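Local coordinates for succinylglutamate desuccinylase/aspartoacylase (Ruegeria sp. TM1040, PDB 3NA6), which probably hydrolyses the amide bond of an N-acylated amino acid, as expected of a zinc-dependent deacylase of the succinylglutamate desuccinylase/aspartoacylase family, at residues L53-N58 with D128-T133; N92-R97 with S103-G108; S99-T102 with G108-N111; V284-S289 with E295-Y300. All coordinates share one frame; numbering follows the deposited sequence. Where two conformers were deposited one is given.

Interaction 1: L53-N58 with D128-T133; sequences LLTGAN and DYFQRT
The CD2-CE2 side of the Phe-130 ring meets Leu-53 and Thr-55. CD2 of Phe-130 lies 3.8 Å from CD2 of Leu-53. The next ring atom, CE2 of Phe-130, lies 3.8 Å from CG2 of Thr-55. Both methyls come to the ring at a slant. The contact is small and wholly apolar, and no hydrogen bond crosses it. Leu-53 extends its CG away from its own backbone N (chi1 -175°), and its CD2 branch then reaches the ring. Thr-55 divides its two branches. The methyl goes to Phe-130, while the buried OG1 is satisfied by a hydrogen bond to Asp-143 OD1. Phe-91 meets the ring of Phe-130 with the two planes at about 45°, and Val-88 also packs on it. Elsewhere on the helix, away from the ring, Arg-132 grips Asp-128 side-on. NE of Arg-132 is 2.9 Å from OD1 of Asp-128, and NH2 of Arg-132 is 3.0 Å from OD2 of Asp-128. This two-bond salt bridge spans one helical turn. Leu-54 points to the other face of the sheet, where it packs on Leu-69 and Leu-72 of helix 64-75. Strand 51-55 is thus covered on both faces. Helix 122-134 connects strand 83-88 to strand 140-143 and passes across strand 51-55, which lies between them. This is a beta-alpha-beta crossover of the central sheet in an alpha/beta catalytic domain.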
loop_
_atom_site.group_PDB
_atom_site.type_symbol
_atom_site.label_atom_id
_atom_site.label_comp_id
_atom_site.label_asym_id
_atom_site.label_seq_id
_atom_site.Cartn_x
_atom_site.Cartn_y
_atom_site.Cartn_z
ATOM N N LEU A 53 -29.576 25.582 1.126
ATOM C CA LEU A 53 -28.333 24.886 1.336
ATOM C C LEU A 53 -28.110 23.922 0.178
ATOM O O LEU A 53 -28.880 22.973 -0.040
ATOM C CB LEU A 53 -28.346 24.156 2.669
ATOM C CG LEU A 53 -27.045 23.449 3.112
ATOM C CD1 LEU A 53 -25.854 24.431 3.259
ATOM C CD2 LEU A 53 -27.291 22.684 4.416
ATOM N N LEU A 54 -27.037 24.180 -0.555
ATOM C CA LEU A 54 -26.748 23.524 -1.842
ATOM C C LEU A 54 -25.451 22.727 -1.729
ATOM O O LEU A 54 -24.387 23.298 -1.434
ATOM C CB LEU A 54 -26.643 24.550 -2.967
ATOM C CG LEU A 54 -27.803 25.573 -2.985
ATOM C CD1 LEU A 54 -27.480 26.713 -3.870
ATOM C CD2 LEU A 54 -29.077 24.863 -3.387
ATOM N N THR A 55 -25.543 21.424 -1.927
ATOM C CA THR A 55 -24.370 20.575 -1.800
ATOM C C THR A 55 -24.133 19.725 -3.041
ATOM O O THR A 55 -25.084 19.245 -3.669
ATOM C CB THR A 55 -24.530 19.653 -0.585
ATOM O OG1 THR A 55 -25.860 19.093 -0.575
ATOM C CG2 THR A 55 -24.284 20.430 0.712
ATOM N N GLY A 56 -22.859 19.551 -3.374
ATOM C CA GLY A 56 -22.397 18.594 -4.354
ATOM C C GLY A 56 -21.342 17.698 -3.721
ATOM O O GLY A 56 -20.812 18.001 -2.692
ATOM N N ALA A 57 -21.058 16.579 -4.362
ATOM C CA ALA A 57 -20.038 15.652 -3.923
ATOM C C ALA A 57 -20.243 15.167 -2.486
ATOM O O ALA A 57 -19.308 14.946 -1.737
ATOM C CB ALA A 57 -18.637 16.239 -4.147
ATOM N N ASN A 58 -21.499 14.943 -2.141
ATOM C CA ASN A 58 -21.861 14.119 -1.009
ATOM C C ASN A 58 -21.030 12.832 -1.109
ATOM O O ASN A 58 -20.465 12.356 -0.113
ATOM C CB ASN A 58 -23.382 13.845 -1.082
ATOM C CG ASN A 58 -23.907 13.035 0.080
ATOM O OD1 ASN A 58 -23.269 12.073 0.514
ATOM N ND2 ASN A 58 -25.131 13.394 0.574
ATOM N N ASP A 128 -22.534 16.209 11.555
ATOM C CA ASP A 128 -23.028 16.895 12.740
ATOM C C ASP A 128 -23.137 18.417 12.547
ATOM O O ASP A 128 -24.053 19.054 13.059
ATOM C CB ASP A 128 -22.143 16.591 13.954
ATOM C CG ASP A 128 -22.592 17.333 15.182
ATOM O OD1 ASP A 128 -23.558 16.867 15.841
ATOM O OD2 ASP A 128 -22.012 18.399 15.443
ATOM N N TYR A 129 -22.186 18.995 11.833
ATOM C CA TYR A 129 -22.201 20.426 11.579
ATOM C C TYR A 129 -23.373 20.786 10.669
ATOM O O TYR A 129 -24.022 21.814 10.847
ATOM C CB TYR A 129 -20.865 20.892 10.969
ATOM C CG TYR A 129 -20.772 22.383 10.808
ATOM C CD1 TYR A 129 -20.572 23.214 11.906
ATOM C CD2 TYR A 129 -20.884 22.965 9.572
ATOM C CE1 TYR A 129 -20.503 24.577 11.745
ATOM C CE2 TYR A 129 -20.796 24.310 9.416
ATOM C CZ TYR A 129 -20.625 25.106 10.487
ATOM O OH TYR A 129 -20.555 26.453 10.293
ATOM N N PHE A 130 -23.617 19.959 9.658
ATOM C CA PHE A 130 -24.762 20.174 8.785
ATOM C C PHE A 130 -26.060 19.967 9.539
ATOM O O PHE A 130 -26.963 20.780 9.418
ATOM C CB PHE A 130 -24.664 19.327 7.497
ATOM C CG PHE A 130 -23.777 19.971 6.432
ATOM C CD1 PHE A 130 -22.406 20.127 6.663
ATOM C CD2 PHE A 130 -24.312 20.482 5.275
ATOM C CE1 PHE A 130 -21.609 20.738 5.769
ATOM C CE2 PHE A 130 -23.504 21.112 4.349
ATOM C CZ PHE A 130 -22.153 21.226 4.588
ATOM N N GLN A 131 -26.154 18.889 10.315
ATOM C CA GLN A 131 -27.368 18.580 11.088
ATOM C C GLN A 131 -27.765 19.692 12.064
ATOM O O GLN A 131 -28.919 20.103 12.095
ATOM C CB GLN A 131 -27.146 17.309 11.901
ATOM C CG GLN A 131 -28.348 16.829 12.744
ATOM C CD GLN A 131 -29.451 16.185 11.915
ATOM O OE1 GLN A 131 -29.184 15.409 10.997
ATOM N NE2 GLN A 131 -30.703 16.518 12.234
ATOM N N ARG A 132 -26.804 20.178 12.848
ATOM C CA ARG A 132 -27.107 21.086 13.965
ATOM C C ARG A 132 -26.812 22.557 13.702
ATOM O O ARG A 132 -27.348 23.410 14.400
ATOM C CB ARG A 132 -26.378 20.623 15.237
ATOM C CG ARG A 132 -26.903 19.254 15.735
ATOM C CD ARG A 132 -26.513 18.947 17.177
ATOM N NE ARG A 132 -25.058 18.911 17.283
ATOM C CZ ARG A 132 -24.319 19.551 18.180
ATOM N NH1 ARG A 132 -24.876 20.247 19.163
ATOM N NH2 ARG A 132 -23.005 19.452 18.111
ATOM N N THR A 133 -25.984 22.881 12.710
ATOM C CA THR A 133 -25.634 24.272 12.483
ATOM C C THR A 133 -26.177 24.780 11.164
ATOM O O THR A 133 -26.909 25.755 11.150
ATOM C CB THR A 133 -24.105 24.518 12.592
ATOM O OG1 THR A 133 -23.664 24.040 13.859
ATOM C CG2 THR A 133 -23.768 26.009 12.476
#

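Interaction 2: N92-R97 with S103-G108; sequences NYPAFR and SPIDRG
A capped helix start meets a tight loop here, with Asn-92, just before the short helix 93-97, and Pro-94 in its first turn packed on Ser-103 and its neighbours. Asn-92 is the N-cap. Its OD1 accepts a weak bond from Ala-95 N at 3.4 Å. Its CG stands opposite the backbone N about the first torsion (chi1 -169°), which carries the amide over to the loop. There ND2 of Asn-92 lies 3.9 Å from CB of Ser-103. CB of Pro-94 sits 3.7 Å from OG of Ser-103, and its CG is 3.9 Å from CD1 of Ile-105. The carbonyl O of Pro-94 faces CD of Pro-104 at 3.6 Å. Beside it, CB of Ala-95 lies 3.7 Å from N of Ser-103. The loop holds its own shape. OG of Ser-103 accepts from Ile-105 N at 3.0 Å in an ST turn, and OD1 of Asp-106 accepts from Gly-108 N in an Asx turn. With an alanine at Ser-103 the OG is gone, and Ile-105 N would probably be left without its acceptor and the turn against Pro-94 less fixed. Asp-106 OD1 also bonds Thr-123 OG1, which ties the loop to helix 122-134. The polar groups on each side are largely engaged within their own segment, as cap or turn bonds. What joins the two is mainly van der Waals packing, with Pro-94 at its centre and the Asn-92 amide lying against Ser-103.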
loop_
_atom_site.group_PDB
_atom_site.type_symbol
_atom_site.label_atom_id
_atom_site.label_comp_id
_atom_site.label_asym_id
_atom_site.label_seq_id
_atom_site.Cartn_x
_atom_site.Cartn_y
_atom_site.Cartn_z
ATOM N N ASN A 92 -18.526 16.032 0.918
ATOM C CA ASN A 92 -17.511 15.181 1.546
ATOM C C ASN A 92 -16.193 15.527 0.900
ATOM O O ASN A 92 -15.678 14.796 0.034
ATOM C CB ASN A 92 -17.796 13.692 1.415
ATOM C CG ASN A 92 -16.882 12.867 2.288
ATOM O OD1 ASN A 92 -15.865 13.382 2.793
ATOM N ND2 ASN A 92 -17.257 11.611 2.536
ATOM N N TYR A 93 -15.642 16.640 1.350
ATOM C CA TYR A 93 -14.482 17.214 0.722
ATOM C C TYR A 93 -13.312 16.233 0.627
ATOM O O TYR A 93 -12.726 16.069 -0.445
ATOM C CB TYR A 93 -14.103 18.539 1.375
ATOM C CG TYR A 93 -12.897 19.201 0.725
ATOM C CD1 TYR A 93 -12.901 19.543 -0.617
ATOM C CD2 TYR A 93 -11.751 19.450 1.455
ATOM C CE1 TYR A 93 -11.810 20.137 -1.201
ATOM C CE2 TYR A 93 -10.644 20.025 0.870
ATOM C CZ TYR A 93 -10.687 20.371 -0.449
ATOM O OH TYR A 93 -9.589 20.944 -1.000
ATOM N N PRO A 94 -13.004 15.531 1.717
ATOM C CA PRO A 94 -11.917 14.543 1.602
ATOM C C PRO A 94 -12.170 13.469 0.555
ATOM O O PRO A 94 -11.230 13.130 -0.196
ATOM C CB PRO A 94 -11.817 13.973 3.023
ATOM C CG PRO A 94 -12.295 15.127 3.888
ATOM C CD PRO A 94 -13.458 15.665 3.113
ATOM N N ALA A 95 -13.417 12.988 0.440
ATOM C CA ALA A 95 -13.749 11.990 -0.577
ATOM C C ALA A 95 -13.550 12.628 -1.953
ATOM O O ALA A 95 -12.957 12.025 -2.853
ATOM C CB ALA A 95 -15.176 11.462 -0.440
ATOM N N PHE A 96 -14.022 13.854 -2.113
ATOM C CA PHE A 96 -13.826 14.553 -3.395
ATOM C C PHE A 96 -12.342 14.681 -3.759
ATOM O O PHE A 96 -11.942 14.390 -4.889
ATOM C CB PHE A 96 -14.505 15.917 -3.411
ATOM C CG PHE A 96 -14.132 16.732 -4.580
ATOM C CD1 PHE A 96 -14.656 16.442 -5.817
ATOM C CD2 PHE A 96 -13.209 17.759 -4.467
ATOM C CE1 PHE A 96 -14.282 17.160 -6.924
ATOM C CE2 PHE A 96 -12.846 18.499 -5.576
ATOM C CZ PHE A 96 -13.385 18.188 -6.813
ATOM N N ARG A 97 -11.512 15.084 -2.817
ATOM C CA ARG A 97 -10.097 15.187 -3.123
ATOM C C ARG A 97 -9.462 13.854 -3.530
ATOM O O ARG A 97 -8.513 13.868 -4.276
ATOM C CB ARG A 97 -9.313 15.801 -1.963
ATOM C CG ARG A 97 -9.559 17.323 -1.770
ATOM C CD ARG A 97 -9.371 18.221 -3.070
ATOM N NE ARG A 97 -7.996 18.517 -3.510
ATOM C CZ ARG A 97 -7.074 19.202 -2.816
ATOM N NH1 ARG A 97 -7.300 19.651 -1.580
ATOM N NH2 ARG A 97 -5.880 19.415 -3.357
ATOM N N SER A 103 -14.764 8.756 2.083
ATOM C CA SER A 103 -13.559 9.396 2.572
ATOM C C SER A 103 -12.379 8.431 2.761
ATOM O O SER A 103 -12.507 7.353 3.361
ATOM C CB SER A 103 -13.871 10.115 3.911
ATOM O OG SER A 103 -12.682 10.657 4.490
ATOM N N PRO A 104 -11.199 8.835 2.303
ATOM C CA PRO A 104 -10.026 8.058 2.611
ATOM C C PRO A 104 -9.591 8.153 4.100
ATOM O O PRO A 104 -8.878 7.295 4.563
ATOM C CB PRO A 104 -8.983 8.667 1.681
ATOM C CG PRO A 104 -9.358 10.068 1.569
ATOM C CD PRO A 104 -10.851 10.115 1.657
ATOM N N ILE A 105 -10.063 9.151 4.845
ATOM C CA ILE A 105 -9.732 9.285 6.265
ATOM C C ILE A 105 -10.399 8.184 7.098
ATOM O O ILE A 105 -9.748 7.564 7.918
ATOM C CB ILE A 105 -10.117 10.696 6.829
ATOM C CG1 ILE A 105 -9.386 11.823 6.079
ATOM C CG2 ILE A 105 -9.788 10.809 8.338
ATOM C CD1 ILE A 105 -9.943 13.302 6.378
ATOM N N ASP A 106 -11.688 7.909 6.862
ATOM C CA ASP A 106 -12.468 6.995 7.698
ATOM C C ASP A 106 -13.390 6.050 6.914
ATOM O O ASP A 106 -14.204 5.332 7.486
ATOM C CB ASP A 106 -13.279 7.828 8.696
ATOM C CG ASP A 106 -14.054 8.985 8.015
ATOM O OD1 ASP A 106 -14.493 8.818 6.847
ATOM O OD2 ASP A 106 -14.200 10.057 8.640
ATOM N N ARG A 107 -13.260 6.024 5.598
ATOM C CA ARG A 107 -14.118 5.225 4.759
ATOM C C ARG A 107 -15.584 5.651 4.920
ATOM O O ARG A 107 -16.493 4.928 4.549
ATOM C CB ARG A 107 -13.933 3.748 5.115
ATOM C CG ARG A 107 -13.892 2.801 3.936
ATOM C CD ARG A 107 -12.464 2.520 3.462
ATOM N NE ARG A 107 -11.969 3.576 2.577
ATOM C CZ ARG A 107 -10.702 3.717 2.190
ATOM N NH1 ARG A 107 -9.760 2.873 2.604
ATOM N NH2 ARG A 107 -10.372 4.722 1.390
ATOM N N GLY A 108 -15.820 6.841 5.451
ATOM C CA GLY A 108 -17.187 7.280 5.707
ATOM C C GLY A 108 -17.981 7.562 4.440
ATOM O O GLY A 108 -17.534 8.309 3.556
#

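Interaction 3: S99-T102 with G108-N111; sequences SART and GNLN
Gly-108 begins the contact by setting its carbonyl against Thr-102, within the long loop between helices 93-97 and 122-134 of the catalytic domain. O of Gly-108 is 3.4 Å from CB of Thr-102. The same O is 3.4 Å from CA of Thr-102, in a CA-H...O contact. Asn-109 follows. Its CB lies 4.1 Å from the methyl CG2 of Thr-102. That methyl is turned to this side because it stands opposite the carbonyl carbon of Thr-102 (chi1 65° for OG1). The hydroxyl OG1 instead bonds Asp-30 OD1 of the fourth subunit. The amide end of Asn-109 approaches Arg-101, whose extended chain brings NH2 to 3.9 Å from ND2 of Asn-109. The guanidinium and amide planes are 69° apart, and the two groups only pack. OD1 of Asn-109 bonds His-59 NE2. His-59, Glu-62 and His-145 face one vacant point, consistent with the zinc site expected in this family, so Asn-109 may help position a metal ligand. Leu-110 joins through its backbone. A water accepts from N of Leu-110 at 3.1 Å and donates to O of Arg-101 at 2.8 Å. N of Asn-111 donates a weak bond to OD1 of Asn-109, 3.0 Å long with an angle of 130° at the hydrogen.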
loop_
_atom_site.group_PDB
_atom_site.type_symbol
_atom_site.label_atom_id
_atom_site.label_comp_id
_atom_site.label_asym_id
_atom_site.label_seq_id
_atom_site.Cartn_x
_atom_site.Cartn_y
_atom_site.Cartn_z
ATOM N N SER A 99 -11.109 11.538 -5.262
ATOM C CA SER A 99 -11.951 11.031 -6.347
ATOM C C SER A 99 -12.608 9.710 -5.987
ATOM O O SER A 99 -12.710 8.810 -6.814
ATOM C CB SER A 99 -11.138 10.892 -7.646
ATOM O OG SER A 99 -10.579 12.133 -8.014
ATOM N N ALA A 100 -13.119 9.644 -4.758
ATOM C CA ALA A 100 -13.685 8.432 -4.201
ATOM C C ALA A 100 -15.097 8.697 -3.669
ATOM O O ALA A 100 -15.421 9.779 -3.179
ATOM C CB ALA A 100 -12.815 7.921 -3.087
ATOM N N ARG A 101 -15.918 7.669 -3.737
ATOM C CA ARG A 101 -17.244 7.690 -3.124
ATOM C C ARG A 101 -17.195 8.057 -1.625
ATOM O O ARG A 101 -17.936 8.926 -1.157
ATOM C CB ARG A 101 -17.897 6.355 -3.317
ATOM C CG ARG A 101 -19.293 6.200 -2.743
ATOM C CD ARG A 101 -19.834 4.864 -3.125
ATOM N NE ARG A 101 -21.133 4.630 -2.522
ATOM C CZ ARG A 101 -22.273 5.033 -3.020
ATOM N NH1 ARG A 101 -22.323 5.673 -4.185
ATOM N NH2 ARG A 101 -23.387 4.724 -2.369
ATOM N N THR A 102 -16.255 7.442 -0.926
ATOM C CA THR A 102 -16.119 7.567 0.516
ATOM C C THR A 102 -14.802 8.212 0.878
ATOM O O THR A 102 -13.837 8.213 0.095
ATOM C CB THR A 102 -16.271 6.216 1.210
ATOM O OG1 THR A 102 -15.198 5.329 0.824
ATOM C CG2 THR A 102 -17.635 5.629 0.825
ATOM N N GLY A 108 -15.820 6.841 5.451
ATOM C CA GLY A 108 -17.187 7.280 5.707
ATOM C C GLY A 108 -17.981 7.562 4.440
ATOM O O GLY A 108 -17.534 8.309 3.556
ATOM N N ASN A 109 -19.162 6.962 4.374
ATOM C CA ASN A 109 -20.180 7.352 3.413
ATOM C C ASN A 109 -21.007 8.455 4.058
ATOM O O ASN A 109 -21.818 8.207 4.976
ATOM C CB ASN A 109 -21.078 6.166 3.042
ATOM C CG ASN A 109 -22.118 6.530 1.986
ATOM O OD1 ASN A 109 -22.314 7.712 1.674
ATOM N ND2 ASN A 109 -22.776 5.521 1.419
ATOM N N LEU A 110 -20.786 9.672 3.592
ATOM C CA LEU A 110 -21.361 10.838 4.254
ATOM C C LEU A 110 -22.877 10.744 4.181
ATOM O O LEU A 110 -23.562 11.104 5.145
ATOM C CB LEU A 110 -20.892 12.147 3.604
ATOM C CG LEU A 110 -21.455 13.477 4.145
ATOM C CD1 LEU A 110 -21.343 13.624 5.686
ATOM C CD2 LEU A 110 -20.789 14.637 3.457
ATOM N N ASN A 111 -23.385 10.202 3.060
ATOM C CA ASN A 111 -24.814 10.106 2.868
ATOM C C ASN A 111 -25.510 9.174 3.830
ATOM O O ASN A 111 -26.743 9.219 3.909
ATOM C CB ASN A 111 -25.186 9.705 1.450
ATOM C CG ASN A 111 -26.626 10.060 1.113
ATOM O OD1 ASN A 111 -27.137 11.099 1.539
ATOM N ND2 ASN A 111 -27.299 9.186 0.366
HETATM O O HOH W 1 -19.268 10.190 0.993
#

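Interaction 4: V284-S289 with E295-Y300; sequences VARVWS and EAPVEY
Trp-288 takes chi1 -65° and chi2 88°, which lays its indole flat beside Pro-297. CB of Pro-297 stands 3.7 Å from the centre of the six-membered ring of Trp-288, nearly on its normal, a CH-pi contact. CG of Pro-297 touches CH2 of Trp-288 at 3.7 Å. NE1 of Trp-288 bonds Glu-269 OE1. On the other face of the hairpin, Tyr-300 (chi1 -67°) turns the edge of its ring to Val-287. CE2 of Tyr-300 is 3.8 Å from CG2 of Val-287. The strands run antiparallel. Val-287 and Val-298 form a hydrogen-bonded pair, with N of Val-287 2.8 Å from O of Val-298. At the other end Val-284 and Ala-285 both face Tyr-300 in a classic beta bulge. O of Tyr-300 accepts from both, from N of Val-284 at 2.8 Å and from N of Ala-285 at 3.2 Å. Beyond Trp-288 direct backbone pairing stops, and a water accepts from N of Ser-289 and donates to O of Glu-295. A serine in place of Trp-288 would probably uncover one side of Pro-297 and leave Glu-269 without the indole N-H. The second subunit approaches at Arg-286, which pairs with Glu-71 of that subunit, and at Ser-289, whose O bonds its Tyr-90 OH. Strand 298-301 lies at the edge of its four-stranded sheet within this chain. Strand 283-288 separates it from strand 266-270, which carries Glu-269.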
loop_
_atom_site.group_PDB
_atom_site.type_symbol
_atom_site.label_atom_id
_atom_site.label_comp_id
_atom_site.label_asym_id
_atom_site.label_seq_id
_atom_site.Cartn_x
_atom_site.Cartn_y
_atom_site.Cartn_z
ATOM N N VAL A 284 -30.616 -8.610 -20.900
ATOM C CA VAL A 284 -30.173 -7.279 -20.461
ATOM C C VAL A 284 -28.638 -7.199 -20.368
ATOM O O VAL A 284 -28.029 -6.153 -20.671
ATOM C CB VAL A 284 -30.789 -6.954 -19.111
ATOM C CG1 VAL A 284 -30.199 -5.701 -18.494
ATOM C CG2 VAL A 284 -32.289 -6.814 -19.296
ATOM N N ALA A 285 -28.026 -8.298 -19.951
ATOM C CA ALA A 285 -26.570 -8.346 -19.797
ATOM C C ALA A 285 -26.041 -9.758 -19.873
ATOM O O ALA A 285 -26.785 -10.737 -19.593
ATOM C CB ALA A 285 -26.158 -7.715 -18.491
ATOM N N ARG A 286 -24.769 -9.882 -20.259
ATOM C CA ARG A 286 -24.058 -11.155 -20.166
ATOM C C ARG A 286 -22.721 -10.948 -19.477
ATOM O O ARG A 286 -22.029 -9.957 -19.743
ATOM C CB ARG A 286 -23.839 -11.772 -21.542
ATOM C CG ARG A 286 -25.129 -12.012 -22.310
ATOM C CD ARG A 286 -24.897 -12.808 -23.580
ATOM N NE ARG A 286 -24.156 -12.055 -24.580
ATOM C CZ ARG A 286 -23.840 -12.534 -25.775
ATOM N NH1 ARG A 286 -24.217 -13.772 -26.108
ATOM N NH2 ARG A 286 -23.133 -11.792 -26.619
ATOM N N VAL A 287 -22.372 -11.885 -18.594
ATOM C CA VAL A 287 -21.070 -11.913 -17.941
ATOM C C VAL A 287 -20.167 -13.024 -18.531
ATOM O O VAL A 287 -20.514 -14.253 -18.483
ATOM C CB VAL A 287 -21.196 -12.053 -16.411
ATOM C CG1 VAL A 287 -19.801 -11.893 -15.763
ATOM C CG2 VAL A 287 -22.107 -10.942 -15.862
ATOM N N TRP A 288 -19.046 -12.592 -19.126
ATOM C CA TRP A 288 -18.095 -13.502 -19.790
ATOM C C TRP A 288 -16.976 -13.820 -18.797
ATOM O O TRP A 288 -16.642 -13.008 -17.944
ATOM C CB TRP A 288 -17.498 -12.873 -21.047
ATOM C CG TRP A 288 -18.469 -12.607 -22.141
ATOM C CD1 TRP A 288 -19.223 -11.473 -22.329
ATOM C CD2 TRP A 288 -18.829 -13.504 -23.188
ATOM N NE1 TRP A 288 -20.012 -11.616 -23.457
ATOM C CE2 TRP A 288 -19.814 -12.863 -23.981
ATOM C CE3 TRP A 288 -18.414 -14.794 -23.541
ATOM C CZ2 TRP A 288 -20.376 -13.469 -25.115
ATOM C CZ3 TRP A 288 -18.999 -15.400 -24.634
ATOM C CH2 TRP A 288 -19.957 -14.730 -25.417
ATOM N N SER A 289 -16.408 -14.998 -18.917
ATOM C CA SER A 289 -15.310 -15.426 -18.068
ATOM C C SER A 289 -14.155 -14.490 -18.226
ATOM O O SER A 289 -13.702 -14.235 -19.362
ATOM C CB SER A 289 -14.823 -16.836 -18.446
ATOM O OG SER A 289 -13.653 -17.182 -17.714
ATOM N N GLU A 295 -16.136 -20.507 -23.051
ATOM C CA GLU A 295 -17.187 -20.823 -22.094
ATOM C C GLU A 295 -18.454 -20.023 -22.417
ATOM O O GLU A 295 -18.376 -18.850 -22.740
ATOM C CB GLU A 295 -16.678 -20.482 -20.690
ATOM C CG GLU A 295 -17.355 -21.179 -19.534
ATOM C CD GLU A 295 -16.632 -20.931 -18.193
ATOM O OE1 GLU A 295 -16.943 -19.937 -17.495
ATOM O OE2 GLU A 295 -15.761 -21.741 -17.839
ATOM N N ALA A 296 -19.627 -20.648 -22.316
ATOM C CA ALA A 296 -20.879 -19.915 -22.462
ATOM C C ALA A 296 -20.967 -18.840 -21.378
ATOM O O ALA A 296 -20.635 -19.083 -20.212
ATOM C CB ALA A 296 -22.100 -20.860 -22.374
ATOM N N PRO A 297 -21.411 -17.646 -21.751
ATOM C CA PRO A 297 -21.538 -16.535 -20.795
ATOM C C PRO A 297 -22.727 -16.738 -19.872
ATOM O O PRO A 297 -23.577 -17.530 -20.191
ATOM C CB PRO A 297 -21.784 -15.336 -21.698
ATOM C CG PRO A 297 -22.424 -15.890 -22.938
ATOM C CD PRO A 297 -21.967 -17.320 -23.080
ATOM N N VAL A 298 -22.781 -16.057 -18.731
ATOM C CA VAL A 298 -23.964 -16.101 -17.854
ATOM C C VAL A 298 -24.848 -14.975 -18.298
ATOM O O VAL A 298 -24.371 -13.877 -18.540
ATOM C CB VAL A 298 -23.593 -15.923 -16.366
ATOM C CG1 VAL A 298 -24.831 -15.929 -15.478
ATOM C CG2 VAL A 298 -22.620 -17.034 -15.919
ATOM N N GLU A 299 -26.146 -15.233 -18.380
ATOM C CA GLU A 299 -27.097 -14.266 -18.925
ATOM C C GLU A 299 -28.034 -13.723 -17.874
ATOM O O GLU A 299 -28.461 -14.451 -16.998
ATOM C CB GLU A 299 -27.933 -14.957 -20.016
ATOM C CG GLU A 299 -27.121 -15.464 -21.178
ATOM C CD GLU A 299 -27.957 -15.971 -22.341
ATOM O OE1 GLU A 299 -29.045 -16.535 -22.110
ATOM O OE2 GLU A 299 -27.503 -15.804 -23.488
ATOM N N TYR A 300 -28.335 -12.428 -17.959
ATOM C CA TYR A 300 -29.279 -11.783 -17.074
ATOM C C TYR A 300 -30.409 -11.215 -17.945
ATOM O O TYR A 300 -30.161 -10.449 -18.889
ATOM C CB TYR A 300 -28.562 -10.764 -16.163
ATOM C CG TYR A 300 -27.621 -11.491 -15.198
ATOM C CD1 TYR A 300 -28.123 -12.087 -14.040
ATOM C CD2 TYR A 300 -26.259 -11.666 -15.480
ATOM C CE1 TYR A 300 -27.289 -12.800 -13.164
ATOM C CE2 TYR A 300 -25.400 -12.383 -14.589
ATOM C CZ TYR A 300 -25.935 -12.967 -13.455
ATOM O OH TYR A 300 -25.152 -13.673 -12.547
HETATM O O HOH W 2 -17.836 -16.914 -20.754
HETATM O O HOH W 3 -14.328 -18.825 -15.979
#

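Interactions 1, 2 and 3 lie together in the catalytic domain, and interaction 4 lies far along the chain. Interactions 2 and 3 have centres about 6 Å apart and share Gly-108. Both fall between the two segments of interaction 1, whose centre is about 14 Å from each. Direct bonds join them: Ala-57 O with Asn-92 N, and Asn-58 ND2 with Asn-111 OD1. The central sheet is thereby tied to the loop beside the probable metal site. Interaction 4 comes later in the chain, in a separate antiparallel sheet, about 42 Å from interaction 1 between centres. It and interaction 2 both touch the second subunit.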